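Local coordinates for protein glycosyl transferase (PDB 5TZJ) that belongs to the family 2 glycosyl transferases, joining a mixed alpha/beta domain to a largely helical TarS-type linker region, at residues Ala185-Asn190 with Val230-Ala235; Glu269-Trp274 with Asn311-Glu316. All coordinates share one frame; numbering follows the deposited sequence.

Contact 1: Ala185-Asn190 with Val230-Ala235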
loop_
_atom_site.group_PDB
_atom_site.type_symbol
_atom_site.label_atom_id
_atom_site.label_comp_id
_atom_site.label_asym_id
_atom_site.label_seq_id
_atom_site.Cartn_x
_atom_site.Cartn_y
_atom_site.Cartn_z
ATOM N N ALA A 185 6.101 8.364 -2.161
ATOM C CA ALA A 185 5.345 9.608 -2.343
ATOM C C ALA A 185 5.133 10.291 -0.996
ATOM O O ALA A 185 5.241 11.517 -0.889
ATOM C CB ALA A 185 3.995 9.333 -3.010
ATOM N N TYR A 186 4.850 9.507 0.051
ATOM C CA TYR A 186 4.721 10.107 1.384
ATOM C C TYR A 186 6.024 10.771 1.810
ATOM O O TYR A 186 6.031 11.909 2.314
ATOM C CB TYR A 186 4.333 9.047 2.411
ATOM C CG TYR A 186 2.893 8.545 2.422
ATOM C CD1 TYR A 186 1.865 9.286 1.905
ATOM C CD2 TYR A 186 2.584 7.312 3.018
ATOM C CE1 TYR A 186 0.522 8.798 1.971
ATOM C CE2 TYR A 186 1.283 6.832 3.120
ATOM C CZ TYR A 186 0.248 7.582 2.585
ATOM O OH TYR A 186 -1.029 7.070 2.666
ATOM N N LEU A 187 7.143 10.058 1.650
ATOM C CA LEU A 187 8.430 10.561 2.127
ATOM C C LEU A 187 8.867 11.859 1.414
ATOM O O LEU A 187 9.594 12.671 1.994
ATOM C CB LEU A 187 9.487 9.467 1.974
ATOM C CG LEU A 187 9.464 8.288 2.983
ATOM C CD1 LEU A 187 10.349 7.129 2.519
ATOM C CD2 LEU A 187 9.853 8.713 4.434
ATOM N N ASN A 188 8.459 12.068 0.165
ATOM C CA ASN A 188 8.896 13.224 -0.605
ATOM C C ASN A 188 7.927 14.399 -0.583
ATOM O O ASN A 188 8.298 15.489 -1.031
ATOM C CB ASN A 188 9.134 12.820 -2.076
ATOM C CG ASN A 188 10.422 12.057 -2.244
ATOM O OD1 ASN A 188 11.512 12.644 -2.238
ATOM N ND2 ASN A 188 10.317 10.741 -2.359
ATOM N N ALA A 189 6.709 14.221 -0.092
ATOM C CA ALA A 189 5.709 15.257 -0.265
ATOM C C ALA A 189 5.930 16.345 0.772
ATOM O O ALA A 189 6.351 16.076 1.893
ATOM C CB ALA A 189 4.299 14.687 -0.125
ATOM N N ASN A 190 5.665 17.580 0.385
ATOM C CA ASN A 190 5.709 18.649 1.367
ATOM C C ASN A 190 4.447 18.684 2.206
ATOM O O ASN A 190 4.494 19.094 3.367
ATOM C CB ASN A 190 5.923 19.994 0.683
ATOM C CG ASN A 190 7.286 20.096 0.051
ATOM O OD1 ASN A 190 8.277 19.599 0.609
ATOM N ND2 ASN A 190 7.353 20.723 -1.129
ATOM N N VAL A 230 15.081 0.616 3.186
ATOM C CA VAL A 230 16.169 1.429 2.638
ATOM C C VAL A 230 15.673 2.835 2.307
ATOM O O VAL A 230 16.312 3.840 2.651
ATOM C CB VAL A 230 16.764 0.724 1.402
ATOM C CG1 VAL A 230 17.732 1.662 0.660
ATOM C CG2 VAL A 230 17.460 -0.565 1.884
ATOM N N GLU A 231 14.506 2.922 1.671
ATOM C CA GLU A 231 13.953 4.216 1.289
ATOM C C GLU A 231 13.790 5.128 2.501
ATOM O O GLU A 231 14.215 6.293 2.468
ATOM C CB GLU A 231 12.610 4.021 0.574
ATOM C CG GLU A 231 12.173 5.238 -0.151
ATOM C CD GLU A 231 13.065 5.504 -1.396
ATOM O OE1 GLU A 231 13.330 6.661 -1.670
ATOM O OE2 GLU A 231 13.518 4.545 -2.082
ATOM N N ILE A 232 13.175 4.620 3.574
ATOM C CA ILE A 232 12.947 5.452 4.764
ATOM C C ILE A 232 14.274 5.936 5.335
ATOM O O ILE A 232 14.457 7.123 5.616
ATOM C CB ILE A 232 12.139 4.678 5.822
ATOM C CG1 ILE A 232 10.677 4.453 5.359
ATOM C CG2 ILE A 232 12.212 5.375 7.234
ATOM C CD1 ILE A 232 9.966 3.273 6.060
ATOM N N LEU A 233 15.212 5.019 5.515
ATOM C CA LEU A 233 16.469 5.364 6.169
ATOM C C LEU A 233 17.314 6.289 5.308
ATOM O O LEU A 233 18.195 6.989 5.829
ATOM C CB LEU A 233 17.205 4.067 6.537
ATOM C CG LEU A 233 16.533 3.411 7.745
ATOM C CD1 LEU A 233 17.112 2.043 7.983
ATOM C CD2 LEU A 233 16.799 4.257 8.970
ATOM N N ASN A 234 17.015 6.381 4.018
ATOM C CA ASN A 234 17.711 7.326 3.170
ATOM C C ASN A 234 16.926 8.593 2.926
ATOM O O ASN A 234 17.417 9.459 2.215
ATOM C CB ASN A 234 18.060 6.708 1.818
ATOM C CG ASN A 234 19.311 5.905 1.884
ATOM O OD1 ASN A 234 20.429 6.454 1.870
ATOM N ND2 ASN A 234 19.154 4.595 1.983
ATOM N N ALA A 235 15.731 8.739 3.489
ATOM C CA ALA A 235 15.029 9.998 3.256
ATOM C C ALA A 235 15.803 11.193 3.832
ATOM O O ALA A 235 16.616 11.074 4.763
ATOM C CB ALA A 235 13.625 9.946 3.870
#

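Contact 2: Glu269-Trp274 with Asn311-Glu316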
loop_
_atom_site.group_PDB
_atom_site.type_symbol
_atom_site.label_atom_id
_atom_site.label_comp_id
_atom_site.label_asym_id
_atom_site.label_seq_id
_atom_site.Cartn_x
_atom_site.Cartn_y
_atom_site.Cartn_z
ATOM N N GLU A 269 7.893 -27.152 5.900
ATOM C CA GLU A 269 9.030 -27.332 4.991
ATOM C C GLU A 269 9.275 -26.128 4.091
ATOM O O GLU A 269 10.353 -26.046 3.495
ATOM C CB GLU A 269 8.830 -28.599 4.152
ATOM C CG GLU A 269 7.624 -28.526 3.228
ATOM C CD GLU A 269 6.299 -29.000 3.875
ATOM O OE1 GLU A 269 5.296 -29.101 3.134
ATOM O OE2 GLU A 269 6.251 -29.262 5.096
ATOM N N GLU A 270 8.334 -25.170 4.026
ATOM C CA GLU A 270 8.505 -23.907 3.335
ATOM C C GLU A 270 9.025 -22.790 4.212
ATOM O O GLU A 270 9.442 -21.765 3.664
ATOM C CB GLU A 270 7.171 -23.457 2.720
ATOM C CG GLU A 270 6.724 -24.387 1.584
ATOM C CD GLU A 270 5.405 -23.976 0.932
ATOM O OE1 GLU A 270 4.710 -24.866 0.404
ATOM O OE2 GLU A 270 5.062 -22.775 0.939
ATOM N N GLN A 271 9.023 -22.950 5.547
ATOM C CA GLN A 271 9.316 -21.815 6.404
ATOM C C GLN A 271 10.751 -21.339 6.308
ATOM O O GLN A 271 10.986 -20.151 6.536
ATOM C CB GLN A 271 8.971 -22.102 7.896
ATOM C CG GLN A 271 7.408 -22.253 8.104
ATOM C CD GLN A 271 6.988 -22.511 9.550
ATOM O OE1 GLN A 271 7.773 -22.331 10.492
ATOM N NE2 GLN A 271 5.746 -22.972 9.731
ATOM N N PRO A 272 11.754 -22.185 6.039
ATOM C CA PRO A 272 13.107 -21.609 5.867
ATOM C C PRO A 272 13.201 -20.628 4.707
ATOM O O PRO A 272 14.010 -19.696 4.764
ATOM C CB PRO A 272 13.997 -22.844 5.661
ATOM C CG PRO A 272 13.275 -23.893 6.415
ATOM C CD PRO A 272 11.822 -23.659 6.133
ATOM N N GLN A 273 12.420 -20.811 3.646
ATOM C CA GLN A 273 12.396 -19.788 2.601
ATOM C C GLN A 273 11.848 -18.477 3.153
ATOM O O GLN A 273 12.326 -17.389 2.805
ATOM C CB GLN A 273 11.529 -20.225 1.431
ATOM C CG GLN A 273 11.984 -21.428 0.690
ATOM C CD GLN A 273 10.876 -21.928 -0.253
ATOM O OE1 GLN A 273 10.252 -21.135 -0.999
ATOM N NE2 GLN A 273 10.613 -23.230 -0.197
ATOM N N TRP A 274 10.809 -18.569 3.977
ATOM C CA TRP A 274 10.214 -17.369 4.574
ATOM C C TRP A 274 11.203 -16.657 5.508
ATOM O O TRP A 274 11.340 -15.431 5.453
ATOM C CB TRP A 274 8.914 -17.726 5.326
ATOM C CG TRP A 274 7.752 -17.961 4.411
ATOM C CD1 TRP A 274 7.596 -19.007 3.530
ATOM C CD2 TRP A 274 6.624 -17.092 4.210
ATOM N NE1 TRP A 274 6.415 -18.858 2.824
ATOM C CE2 TRP A 274 5.804 -17.696 3.224
ATOM C CE3 TRP A 274 6.218 -15.864 4.786
ATOM C CZ2 TRP A 274 4.592 -17.123 2.793
ATOM C CZ3 TRP A 274 4.983 -15.299 4.384
ATOM C CH2 TRP A 274 4.195 -15.937 3.387
ATOM N N ASN A 311 13.250 -20.552 16.862
ATOM C CA ASN A 311 12.891 -19.571 17.903
ATOM C C ASN A 311 11.830 -18.575 17.433
ATOM O O ASN A 311 10.943 -18.204 18.225
ATOM C CB ASN A 311 14.153 -18.851 18.399
ATOM C CG ASN A 311 14.840 -19.644 19.571
ATOM O OD1 ASN A 311 14.154 -20.135 20.435
ATOM N ND2 ASN A 311 16.169 -19.780 19.548
ATOM N N TYR A 312 11.838 -18.192 16.146
ATOM C CA TYR A 312 10.736 -17.355 15.657
ATOM C C TYR A 312 9.405 -18.070 15.851
ATOM O O TYR A 312 8.422 -17.491 16.343
ATOM C CB TYR A 312 10.964 -17.002 14.168
ATOM C CG TYR A 312 10.068 -15.903 13.676
ATOM C CD1 TYR A 312 8.718 -16.128 13.416
ATOM C CD2 TYR A 312 10.596 -14.630 13.477
ATOM C CE1 TYR A 312 7.859 -15.012 12.962
ATOM C CE2 TYR A 312 9.786 -13.552 12.998
ATOM C CZ TYR A 312 8.450 -13.756 12.739
ATOM O OH TYR A 312 7.725 -12.619 12.315
ATOM N N ARG A 313 9.357 -19.349 15.472
ATOM C CA ARG A 313 8.116 -20.129 15.565
ATOM C C ARG A 313 7.692 -20.356 17.003
ATOM O O ARG A 313 6.495 -20.334 17.310
ATOM C CB ARG A 313 8.287 -21.470 14.851
ATOM C CG ARG A 313 7.024 -22.324 14.811
ATOM C CD ARG A 313 7.329 -23.722 14.292
ATOM N NE ARG A 313 7.963 -23.697 13.013
ATOM C CZ ARG A 313 9.185 -24.168 12.745
ATOM N NH1 ARG A 313 9.920 -24.747 13.691
ATOM N NH2 ARG A 313 9.650 -24.095 11.500
ATOM N N THR A 314 8.652 -20.651 17.899
ATOM C CA THR A 314 8.327 -20.729 19.320
ATOM C C THR A 314 7.672 -19.438 19.816
ATOM O O THR A 314 6.678 -19.475 20.552
ATOM C CB THR A 314 9.596 -21.074 20.128
ATOM O OG1 THR A 314 9.994 -22.428 19.842
ATOM C CG2 THR A 314 9.357 -20.942 21.689
ATOM N N VAL A 315 8.190 -18.291 19.421
ATOM C CA VAL A 315 7.547 -17.036 19.829
ATOM C C VAL A 315 6.087 -16.994 19.361
ATOM O O VAL A 315 5.171 -16.727 20.153
ATOM C CB VAL A 315 8.339 -15.831 19.305
ATOM C CG1 VAL A 315 7.527 -14.547 19.441
ATOM C CG2 VAL A 315 9.714 -15.710 20.036
ATOM N N GLU A 316 5.844 -17.265 18.068
ATOM C CA GLU A 316 4.493 -17.147 17.533
ATOM C C GLU A 316 3.550 -18.152 18.182
ATOM O O GLU A 316 2.384 -17.825 18.439
ATOM C CB GLU A 316 4.481 -17.330 16.004
ATOM C CG GLU A 316 5.241 -16.178 15.246
ATOM C CD GLU A 316 4.611 -15.798 13.919
ATOM O OE1 GLU A 316 4.726 -16.598 12.949
ATOM O OE2 GLU A 316 3.969 -14.705 13.850
#

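Contact 1: Ala185-Asn190 with Val230-Ala235
Leu187 pushes both of its methyl groups against the end of helix 218-233, so that one forked side chain meets three residues of the segment 230-235. CD1 of Leu187 is 3.7 Å from CG of Glu231, the two side chains crossing at a slant. The same methyl also reaches the root of the next residue: CD1 of Leu187 is 3.8 Å from CA of Ile232 and 3.9 Å from CG1 of Ile232. The other branch, CD2, faces the methyl of Ala235, with CD2 of Leu187 and CB of Ala235 4.0 Å apart. Glu231 thus contributes the aliphatic part of its chain; CG stands anti to the backbone N (chi1 -165°), and the bend that follows at chi2 leads the carboxylate onward from this methylene. Ala235, just past the helix, has its CA 6.7 Å from CA of Leu187, the closest CA pair of the two segments. In the same turn Val230 O accepts from both the backbone N and the side-chain ND2 of Asn234, the latter bond being 3.0 Å long with the donor above the carbonyl plane. The contact is apolar packing between the last turns of helices 177-188 and 218-233. Ile232 also touches Ile245 and Leu246 of helix 239-256, while Tyr186 and Ala189 rest on strand 115-122 and Ala185 on helix 159-164.

Contact 2: Glu269-Trp274 with Asn311-Glu316
Two backbones that stay well apart, 9.4 Å between the CA atoms of Gln271 and Arg313 at their nearest, are bridged here by long polar side chains, helix 271-282 on one side and helix 309-321 on the other. Gln271 and Arg313 make the whole contact. Beyond CG the glutamine chain is extended, which carries its amide out from the helix toward the arginine. Arg313 leaves its own helix with CG anti to the backbone N and then turns at chi3 (-55°), swinging the guanidinium round so that the side bearing NE and NH2 faces the amide. The two side chains meet at about a right angle, their flat ends inclined by 44°. Both nitrogens then close on a single atom: NE of Arg313 lies 2.9 Å from OE1 of Gln271, and NH2 of Arg313 2.8 Å from the same OE1. This is a side-on grip by two donors on one acceptor, and both hydrogen bonds are bent, at about 140° at the hydrogen. OE1 sits near the guanidinium plane, at its edge, but the two donors approach from the same face of the amide, NE moderately tilted from the carbonyl plane and NH2 well above it. NE2 of Gln271 and NH1 of Arg313 have partners of their own: NE2 donates to Val266 O, and NH1 forms a salt bridge with Asp310 OD1. With its oxygen and nitrogen used by different partners, the buried amide of Gln271 has its flip settled, and the arginine links two helices of the linker region through a neutral acceptor while its charge is probably balanced mainly by Asp310.

The two contacts follow one another along the chain, contact 1 closing before contact 2 opens, and they do not touch: their centres are about 31 Å apart and their nearest atoms about 16 Å. Helix 218-233 connects them, since its last turn belongs to contact 1 while Pro218 and Tyr222 near its start touch Trp274 in the segment 269-274. The centre of contact 1, which packs helix 177-188 on helix 218-233, is about 14 Å from the centre of the chain; that of contact 2, internal to the linker region, about 25 Å. The uridine-diphosphate-N-acetylglucosamine pocket draws on residues between 8 and 212, so neither contact 2 nor segment 230-235 contributes to it.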